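Local coordinates for protein putative oxidoreductase (Klebsiella pneumoniae subsp. pneumoniae MGH 78578, PDB 3E82) that probably acts as an NAD-dependent oxidoreductase of the Gfo/Idh/MocA family, although its substrate is not known, at residues 35-43 against 50-59; 272-280 against 291-300. All coordinates share one frame; numbering follows the deposited sequence.

Contact 1: residues 35-43 against 50-59; sequences LAFVASRDE and LPDVTVIASP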
loop_
_atom_site.group_PDB
_atom_site.type_symbol
_atom_site.label_atom_id
_atom_site.label_comp_id
_atom_site.label_asym_id
_atom_site.label_seq_id
_atom_site.Cartn_x
_atom_site.Cartn_y
_atom_site.Cartn_z
ATOM N N LEU B 35 -25.298 -28.586 19.985
ATOM C CA LEU B 35 -24.986 -27.618 21.030
ATOM C C LEU B 35 -25.874 -27.999 22.220
ATOM O O LEU B 35 -27.052 -27.640 22.268
ATOM C CB LEU B 35 -25.314 -26.201 20.556
ATOM C CG LEU B 35 -25.084 -25.081 21.575
ATOM C CD1 LEU B 35 -23.679 -25.165 22.161
ATOM C CD2 LEU B 35 -25.304 -23.739 20.892
ATOM N N ALA B 36 -25.300 -28.731 23.170
ATOM C CA ALA B 36 -26.038 -29.212 24.336
ATOM C C ALA B 36 -25.818 -28.399 25.602
ATOM O O ALA B 36 -26.673 -28.390 26.495
ATOM C CB ALA B 36 -25.673 -30.664 24.598
ATOM N N PHE B 37 -24.675 -27.729 25.692
ATOM C CA PHE B 37 -24.362 -26.932 26.873
ATOM C C PHE B 37 -23.847 -25.533 26.536
ATOM O O PHE B 37 -23.185 -25.324 25.522
ATOM C CB PHE B 37 -23.300 -27.640 27.724
ATOM C CG PHE B 37 -23.694 -29.020 28.171
ATOM C CD1 PHE B 37 -24.473 -29.204 29.312
ATOM C CD2 PHE B 37 -23.282 -30.136 27.450
ATOM C CE1 PHE B 37 -24.832 -30.485 29.726
ATOM C CE2 PHE B 37 -23.634 -31.419 27.852
ATOM C CZ PHE B 37 -24.411 -31.597 28.994
ATOM N N VAL B 38 -24.162 -24.583 27.407
ATOM C CA VAL B 38 -23.702 -23.210 27.270
ATOM C C VAL B 38 -23.283 -22.761 28.672
ATOM O O VAL B 38 -24.082 -22.824 29.612
ATOM C CB VAL B 38 -24.819 -22.271 26.733
ATOM C CG1 VAL B 38 -24.374 -20.815 26.833
ATOM C CG2 VAL B 38 -25.132 -22.605 25.281
ATOM N N ALA B 39 -22.024 -22.358 28.827
ATOM C CA ALA B 39 -21.559 -21.887 30.127
ATOM C C ALA B 39 -21.732 -20.372 30.143
ATOM O O ALA B 39 -21.144 -19.656 29.321
ATOM C CB ALA B 39 -20.101 -22.261 30.359
ATOM N N SER B 40 -22.570 -19.903 31.063
ATOM C CA SER B 40 -22.859 -18.485 31.207
ATOM C C SER B 40 -23.508 -18.246 32.564
ATOM O O SER B 40 -24.271 -19.085 33.052
ATOM C CB SER B 40 -23.805 -18.023 30.097
ATOM O OG SER B 40 -24.244 -16.687 30.313
ATOM N N ARG B 41 -23.199 -17.099 33.162
ATOM C CA ARG B 41 -23.734 -16.718 34.466
ATOM C C ARG B 41 -25.155 -16.182 34.348
ATOM O O ARG B 41 -25.815 -15.942 35.363
ATOM C CB ARG B 41 -22.856 -15.637 35.108
ATOM C CG ARG B 41 -21.431 -16.053 35.396
ATOM C CD ARG B 41 -21.378 -17.169 36.416
ATOM N NE ARG B 41 -20.009 -17.627 36.659
ATOM C CZ ARG B 41 -19.681 -18.550 37.560
ATOM N NH1 ARG B 41 -20.624 -19.116 38.309
ATOM N NH2 ARG B 41 -18.413 -18.918 37.703
ATOM N N ASP B 42 -25.620 -15.988 33.114
ATOM C CA ASP B 42 -26.962 -15.462 32.873
ATOM C C ASP B 42 -27.846 -16.461 32.127
ATOM O O ASP B 42 -27.972 -16.389 30.904
ATOM C CB ASP B 42 -26.875 -14.171 32.060
ATOM C CG ASP B 42 -28.205 -13.451 31.970
ATOM O OD1 ASP B 42 -29.241 -14.078 32.267
ATOM O OD2 ASP B 42 -28.217 -12.260 31.594
ATOM N N GLU B 43 -28.467 -17.377 32.865
ATOM C CA GLU B 43 -29.321 -18.387 32.257
ATOM C C GLU B 43 -30.403 -17.791 31.362
ATOM O O GLU B 43 -30.525 -18.170 30.198
ATOM C CB GLU B 43 -29.973 -19.265 33.328
ATOM C CG GLU B 43 -30.917 -20.300 32.739
ATOM C CD GLU B 43 -31.507 -21.238 33.775
ATOM O OE1 GLU B 43 -32.195 -20.749 34.698
ATOM O OE2 GLU B 43 -31.285 -22.466 33.658
ATOM N N LEU B 50 -31.958 -19.927 23.154
ATOM C CA LEU B 50 -31.907 -21.384 23.101
ATOM C C LEU B 50 -32.688 -21.958 24.277
ATOM O O LEU B 50 -32.102 -22.461 25.238
ATOM C CB LEU B 50 -30.447 -21.845 23.167
ATOM C CG LEU B 50 -29.493 -21.003 22.306
ATOM C CD1 LEU B 50 -28.068 -21.508 22.454
ATOM C CD2 LEU B 50 -29.935 -21.057 20.852
ATOM N N PRO B 51 -34.030 -21.900 24.206
ATOM C CA PRO B 51 -34.944 -22.393 25.240
ATOM C C PRO B 51 -34.665 -23.788 25.770
ATOM O O PRO B 51 -34.977 -24.084 26.923
ATOM C CB PRO B 51 -36.309 -22.315 24.558
ATOM C CG PRO B 51 -36.158 -21.151 23.641
ATOM C CD PRO B 51 -34.789 -21.389 23.049
ATOM N N ASP B 52 -34.065 -24.643 24.947
ATOM C CA ASP B 52 -33.821 -26.015 25.370
ATOM C C ASP B 52 -32.383 -26.459 25.603
ATOM O O ASP B 52 -32.127 -27.654 25.719
ATOM C CB ASP B 52 -34.487 -26.974 24.379
ATOM C CG ASP B 52 -35.968 -26.674 24.187
ATOM O OD1 ASP B 52 -36.699 -26.605 25.202
ATOM O OD2 ASP B 52 -36.403 -26.505 23.024
ATOM N N VAL B 53 -31.440 -25.527 25.680
ATOM C CA VAL B 53 -30.057 -25.921 25.917
ATOM C C VAL B 53 -29.801 -25.940 27.431
ATOM O O VAL B 53 -30.475 -25.236 28.188
ATOM C CB VAL B 53 -29.068 -24.943 25.222
ATOM C CG1 VAL B 53 -28.943 -23.653 26.021
ATOM C CG2 VAL B 53 -27.719 -25.606 25.056
ATOM N N THR B 54 -28.854 -26.756 27.881
ATOM C CA THR B 54 -28.539 -26.819 29.310
ATOM C C THR B 54 -27.475 -25.773 29.661
ATOM O O THR B 54 -26.378 -25.782 29.101
ATOM C CB THR B 54 -28.002 -28.206 29.713
ATOM O OG1 THR B 54 -28.960 -29.210 29.363
ATOM C CG2 THR B 54 -27.743 -28.263 31.209
ATOM N N VAL B 55 -27.793 -24.871 30.587
ATOM C CA VAL B 55 -26.837 -23.836 30.970
ATOM C C VAL B 55 -26.080 -24.186 32.241
ATOM O O VAL B 55 -26.685 -24.507 33.263
ATOM C CB VAL B 55 -27.528 -22.481 31.197
ATOM C CG1 VAL B 55 -26.483 -21.426 31.546
ATOM C CG2 VAL B 55 -28.306 -22.073 29.964
ATOM N N ILE B 56 -24.754 -24.125 32.176
ATOM C CA ILE B 56 -23.923 -24.404 33.339
ATOM C C ILE B 56 -23.223 -23.108 33.727
ATOM O O ILE B 56 -22.514 -22.506 32.917
ATOM C CB ILE B 56 -22.868 -25.483 33.047
ATOM C CG1 ILE B 56 -23.555 -26.806 32.703
ATOM C CG2 ILE B 56 -21.957 -25.659 34.254
ATOM C CD1 ILE B 56 -22.578 -27.939 32.433
ATOM N N ALA B 57 -23.421 -22.685 34.971
ATOM C CA ALA B 57 -22.839 -21.447 35.467
ATOM C C ALA B 57 -21.329 -21.320 35.297
ATOM O O ALA B 57 -20.857 -20.353 34.700
ATOM C CB ALA B 57 -23.217 -21.249 36.935
ATOM N N SER B 58 -20.560 -22.280 35.806
ATOM C CA SER B 58 -19.106 -22.183 35.697
ATOM C C SER B 58 -18.488 -22.847 34.469
ATOM O O SER B 58 -18.854 -23.966 34.092
ATOM C CB SER B 58 -18.432 -22.754 36.945
ATOM O OG SER B 58 -18.504 -24.165 36.950
ATOM N N PRO B 59 -17.515 -22.161 33.843
ATOM C CA PRO B 59 -16.801 -22.634 32.653
ATOM C C PRO B 59 -16.110 -23.969 32.924
ATOM O O PRO B 59 -16.170 -24.887 32.109
ATOM C CB PRO B 59 -15.793 -21.518 32.387
ATOM C CG PRO B 59 -16.468 -20.306 32.941
ATOM C CD PRO B 59 -17.047 -20.818 34.231
HETATM O O HOH W 1 -27.763 -30.588 27.578
HETATM O O HOH W 2 -30.402 -24.977 31.902
#
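Leu50 opens the second segment by laying its CD1 against CD2 of Leu35, 3.9 Å away, the two side chains crossing at about a right angle. A type I turn from Leu50 to Val53 then swings the chain alongside strand 33-39. Val53 presses hard on its neighbour: with CG2 anti to the backbone N, that methyl sits 3.3 Å from the carbonyl O of Ala36, and both of its methyls also touch CG2 of Val38. Lys47, from the helix between the segments, donates to the carbonyl of Val53.

From Thr54 to Ile56 the strands pair in parallel. Thr54 N donates to Ala36 O (3.1 Å), and its own carbonyl receives Val38 N. The Thr54 side chain runs beside that of Phe37 and points the same way, CB 3.7 Å from CD1 of the ring, while OG1 shares a water with Ala36 O, to which the water donates. Val55 goes to the other face with Val38; its CG1 reaches the Ser40 carbonyl, and its backbone N donates to a water held in turn by Glu43. Ile56 N donates to Val38 O, and CD1 of Ile56 lies 3.9 Å from CD1 of Phe37, on the face shared with Thr54 and Ala39. Ile56 O takes the last rung from Ser40 N, a more bent bond (139°) that comes from above the carbonyl plane.

Past the strand, Ala57 O and Ser58 CA lie over one face of the Arg41 guanidinium, toward its rim; Ala57 O is 3.5 Å from NE, too poorly angled for a hydrogen bond. Pro59 brings its CA to the Ala39 methyl. In this Rossmann beta-alpha-beta unit the direct hydrogen bonds are all backbone to backbone, setting the parallel register; side chains add mostly apolar contact and water-mediated links.

Contact 2: residues 272-280 against 291-300; sequences DWGQDDDPL and AQATPQGDQR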
loop_
_atom_site.group_PDB
_atom_site.type_symbol
_atom_site.label_atom_id
_atom_site.label_comp_id
_atom_site.label_asym_id
_atom_site.label_seq_id
_atom_site.Cartn_x
_atom_site.Cartn_y
_atom_site.Cartn_z
ATOM N N ASP B 272 -30.245 -16.393 1.303
ATOM C CA ASP B 272 -29.227 -15.434 0.879
ATOM C C ASP B 272 -27.923 -15.434 1.679
ATOM O O ASP B 272 -27.104 -14.524 1.527
ATOM C CB ASP B 272 -29.822 -14.023 0.891
ATOM C CG ASP B 272 -31.220 -13.973 0.289
ATOM O OD1 ASP B 272 -31.426 -14.559 -0.799
ATOM O OD2 ASP B 272 -32.108 -13.342 0.899
ATOM N N TRP B 273 -27.729 -16.444 2.521
ATOM C CA TRP B 273 -26.520 -16.542 3.339
ATOM C C TRP B 273 -25.253 -16.560 2.475
ATOM O O TRP B 273 -25.141 -17.347 1.541
ATOM C CB TRP B 273 -26.590 -17.807 4.216
ATOM C CG TRP B 273 -25.328 -18.121 4.997
ATOM C CD1 TRP B 273 -24.470 -19.161 4.784
ATOM C CD2 TRP B 273 -24.792 -17.380 6.101
ATOM N NE1 TRP B 273 -23.430 -19.114 5.685
ATOM C CE2 TRP B 273 -23.603 -18.031 6.504
ATOM C CE3 TRP B 273 -25.199 -16.230 6.789
ATOM C CZ2 TRP B 273 -22.816 -17.567 7.562
ATOM C CZ3 TRP B 273 -24.414 -15.765 7.846
ATOM C CH2 TRP B 273 -23.236 -16.435 8.220
ATOM N N GLY B 274 -24.312 -15.670 2.780
ATOM C CA GLY B 274 -23.060 -15.623 2.040
ATOM C C GLY B 274 -23.088 -15.193 0.580
ATOM O O GLY B 274 -22.061 -15.255 -0.103
ATOM N N GLN B 275 -24.242 -14.759 0.085
ATOM C CA GLN B 275 -24.327 -14.328 -1.303
ATOM C C GLN B 275 -23.561 -13.030 -1.470
ATOM O O GLN B 275 -23.551 -12.188 -0.573
ATOM C CB GLN B 275 -25.788 -14.141 -1.725
ATOM C CG GLN B 275 -26.521 -15.463 -1.904
ATOM C CD GLN B 275 -25.912 -16.309 -3.008
ATOM O OE1 GLN B 275 -25.895 -17.537 -2.930
ATOM N NE2 GLN B 275 -25.416 -15.652 -4.046
ATOM N N ASP B 276 -22.915 -12.875 -2.619
ATOM C CA ASP B 276 -22.136 -11.677 -2.893
ATOM C C ASP B 276 -22.341 -11.252 -4.346
ATOM O O ASP B 276 -21.738 -11.819 -5.259
ATOM C CB ASP B 276 -20.657 -11.961 -2.638
ATOM C CG ASP B 276 -19.829 -10.697 -2.554
ATOM O OD1 ASP B 276 -20.297 -9.640 -3.033
ATOM O OD2 ASP B 276 -18.705 -10.769 -2.013
ATOM N N ASP B 277 -23.183 -10.246 -4.555
ATOM C CA ASP B 277 -23.456 -9.769 -5.904
ATOM C C ASP B 277 -22.499 -8.659 -6.363
ATOM O O ASP B 277 -22.790 -7.924 -7.306
ATOM C CB ASP B 277 -24.915 -9.314 -6.010
ATOM C CG ASP B 277 -25.220 -8.118 -5.140
ATOM O OD1 ASP B 277 -24.388 -7.786 -4.271
ATOM O OD2 ASP B 277 -26.301 -7.514 -5.322
ATOM N N ASP B 278 -21.364 -8.538 -5.678
ATOM C CA ASP B 278 -20.338 -7.567 -6.046
ATOM C C ASP B 278 -19.343 -8.448 -6.779
ATOM O O ASP B 278 -18.650 -9.261 -6.174
ATOM C CB ASP B 278 -19.683 -6.942 -4.811
ATOM C CG ASP B 278 -18.538 -6.002 -5.170
ATOM O OD1 ASP B 278 -18.790 -5.000 -5.873
ATOM O OD2 ASP B 278 -17.387 -6.261 -4.755
ATOM N N PRO B 279 -19.259 -8.297 -8.103
ATOM C CA PRO B 279 -18.342 -9.121 -8.880
ATOM C C PRO B 279 -16.867 -8.796 -8.792
ATOM O O PRO B 279 -16.463 -7.726 -8.340
ATOM C CB PRO B 279 -18.866 -8.947 -10.294
ATOM C CG PRO B 279 -19.221 -7.502 -10.299
ATOM C CD PRO B 279 -19.941 -7.319 -8.969
ATOM N N LEU B 280 -16.074 -9.760 -9.227
ATOM C CA LEU B 280 -14.641 -9.604 -9.284
ATOM C C LEU B 280 -14.456 -8.839 -10.592
ATOM O O LEU B 280 -15.087 -9.178 -11.600
ATOM C CB LEU B 280 -13.982 -10.979 -9.375
ATOM C CG LEU B 280 -14.142 -11.899 -8.157
ATOM C CD1 LEU B 280 -14.280 -13.348 -8.616
ATOM C CD2 LEU B 280 -12.944 -11.732 -7.221
ATOM N N ALA B 291 -16.293 -8.492 -15.666
ATOM C CA ALA B 291 -16.651 -8.996 -14.349
ATOM C C ALA B 291 -16.720 -10.514 -14.305
ATOM O O ALA B 291 -16.881 -11.173 -15.330
ATOM C CB ALA B 291 -17.983 -8.405 -13.915
ATOM N N GLN B 292 -16.570 -11.064 -13.108
ATOM C CA GLN B 292 -16.662 -12.504 -12.909
ATOM C C GLN B 292 -17.441 -12.701 -11.622
ATOM O O GLN B 292 -17.101 -12.116 -10.586
ATOM C CB GLN B 292 -15.284 -13.147 -12.785
ATOM C CG GLN B 292 -15.372 -14.656 -12.588
ATOM C CD GLN B 292 -14.033 -15.351 -12.693
ATOM O OE1 GLN B 292 -13.296 -15.160 -13.660
ATOM N NE2 GLN B 292 -13.716 -16.180 -11.701
ATOM N N ALA B 293 -18.499 -13.501 -11.693
ATOM C CA ALA B 293 -19.337 -13.755 -10.526
ATOM C C ALA B 293 -18.499 -14.216 -9.341
ATOM O O ALA B 293 -17.612 -15.055 -9.481
ATOM C CB ALA B 293 -20.409 -14.800 -10.853
ATOM N N THR B 294 -18.776 -13.635 -8.177
ATOM C CA THR B 294 -18.074 -13.996 -6.953
ATOM C C THR B 294 -18.778 -15.190 -6.312
ATOM O O THR B 294 -20.000 -15.197 -6.169
ATOM C CB THR B 294 -18.068 -12.829 -5.942
ATOM O OG1 THR B 294 -17.495 -11.666 -6.556
ATOM C CG2 THR B 294 -17.249 -13.195 -4.704
ATOM N N PRO B 295 -18.012 -16.221 -5.932
ATOM C CA PRO B 295 -18.596 -17.409 -5.306
ATOM C C PRO B 295 -19.225 -17.096 -3.952
ATOM O O PRO B 295 -18.813 -16.156 -3.258
ATOM C CB PRO B 295 -17.409 -18.366 -5.206
ATOM C CG PRO B 295 -16.238 -17.432 -5.070
ATOM C CD PRO B 295 -16.552 -16.355 -6.068
ATOM N N GLN B 296 -20.241 -17.871 -3.595
ATOM C CA GLN B 296 -20.932 -17.682 -2.329
ATOM C C GLN B 296 -19.956 -17.989 -1.209
ATOM O O GLN B 296 -19.110 -18.874 -1.342
ATOM C CB GLN B 296 -22.130 -18.634 -2.218
ATOM C CG GLN B 296 -23.007 -18.389 -0.983
ATOM C CD GLN B 296 -23.440 -19.682 -0.280
ATOM O OE1 GLN B 296 -23.724 -20.689 -0.925
ATOM N NE2 GLN B 296 -23.507 -19.643 1.047
ATOM N N GLY B 297 -20.065 -17.252 -0.112
ATOM C CA GLY B 297 -19.193 -17.504 1.022
ATOM C C GLY B 297 -19.966 -18.264 2.088
ATOM O O GLY B 297 -21.189 -18.152 2.152
ATOM N N ASP B 298 -19.277 -19.055 2.908
ATOM C CA ASP B 298 -19.955 -19.789 3.974
ATOM C C ASP B 298 -19.021 -20.286 5.070
ATOM O O ASP B 298 -18.428 -21.357 4.960
ATOM C CB ASP B 298 -20.743 -20.966 3.405
ATOM C CG ASP B 298 -21.518 -21.717 4.477
ATOM O OD1 ASP B 298 -21.749 -21.134 5.563
ATOM O OD2 ASP B 298 -21.901 -22.882 4.226
ATOM N N GLN B 299 -18.909 -19.513 6.142
ATOM C CA GLN B 299 -18.038 -19.901 7.240
ATOM C C GLN B 299 -18.521 -21.150 7.999
ATOM O O GLN B 299 -17.811 -21.667 8.857
ATOM C CB GLN B 299 -17.837 -18.720 8.205
ATOM C CG GLN B 299 -19.077 -18.224 8.908
ATOM C CD GLN B 299 -18.807 -16.931 9.664
ATOM O OE1 GLN B 299 -18.139 -16.927 10.699
ATOM N NE2 GLN B 299 -19.311 -15.819 9.132
ATOM N N ARG B 300 -19.717 -21.640 7.679
ATOM C CA ARG B 300 -20.214 -22.851 8.326
ATOM C C ARG B 300 -19.238 -23.969 7.957
ATOM O O ARG B 300 -19.193 -25.011 8.613
ATOM C CB ARG B 300 -21.627 -23.211 7.825
ATOM C CG ARG B 300 -22.716 -22.226 8.215
ATOM C CD ARG B 300 -24.047 -22.508 7.502
ATOM N NE ARG B 300 -24.489 -23.891 7.677
ATOM C CZ ARG B 300 -24.358 -24.848 6.763
ATOM N NH1 ARG B 300 -23.795 -24.576 5.588
ATOM N NH2 ARG B 300 -24.784 -26.083 7.026
HETATM O O HOH W 3 -22.054 -15.481 -4.477
HETATM O O HOH W 4 -20.996 -11.257 -7.519
#
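A short antiparallel pairing at the edge of the mixed sheet in the C-terminal alpha/beta domain begins this contact, and two irregular chains carry it on from there. At the sheet end Leu280 and Gln292 form a hydrogen-bonded pair: Leu280 N donates to Gln292 O (2.9 Å), and Gln292 N returns a bond to Leu280 O in its carbonyl plane. Beside them CB of Pro279 rests on CB of Ala291.

Thr294 continues the link with its side chain. OG1, anti to the carbonyl carbon (chi1 -56°), donates to Asp278 O over 2.7 Å, while CG2 faces the carboxylate of Asp276. That carboxylate makes an Asx turn with Asp278 N and forms salt bridges with Lys252 and Arg254; Ser131 also bonds to it. A water adds a bridge between the two backbones, donating to Thr294 O and accepting weakly from Asp276 N.

Farther on, the glycines come together. Gly297 N donates almost straight to Gly274 O (2.8 Å, 175°). Gly274 has positive phi in a type II turn, and its CA makes a CH...O contact with Gly297 O, 3.1 Å away. CG of Gln296 lies 3.4 Å from Gly274 O.

Trp273 ends the contact, its indole covered by helices 17-28 and 258-263. CZ2 meets CG of Gln299 at the ring edge. Arg300 is joined to Asp298 by a salt bridge from NH1 to OD2, leaving the other carboxylate oxygen to receive two N-H groups from opposite faces of its plane: Arg300 N in a capping bond, and Trp273 NE1, only 2.6 Å from Asp298 OD1, with indole and carboxylate planes 89° apart.

In the fold
Along the chain, contact 1 closes before contact 2 opens, and the two belong to different domains. Contact 1 lies at the margin of the six-stranded parallel Rossmann sheet, where 54-56 is one of the two outer strands within the chain; contact 2 starts at strand 289-292, an outer strand of the eight-stranded mixed sheet. Their centres are 34 Å apart and their nearest atoms about 13 Å, so neither touches the other. Contact 2 nevertheless extends back toward the nucleotide-binding domain: Trp273, Gln299 and Arg300 pack on helix 17-28, which follows the glycine-rich turn after strand 8-13. That strand adjoins 33-39 of contact 1, so the first Rossmann strand and its helix connect the two regions.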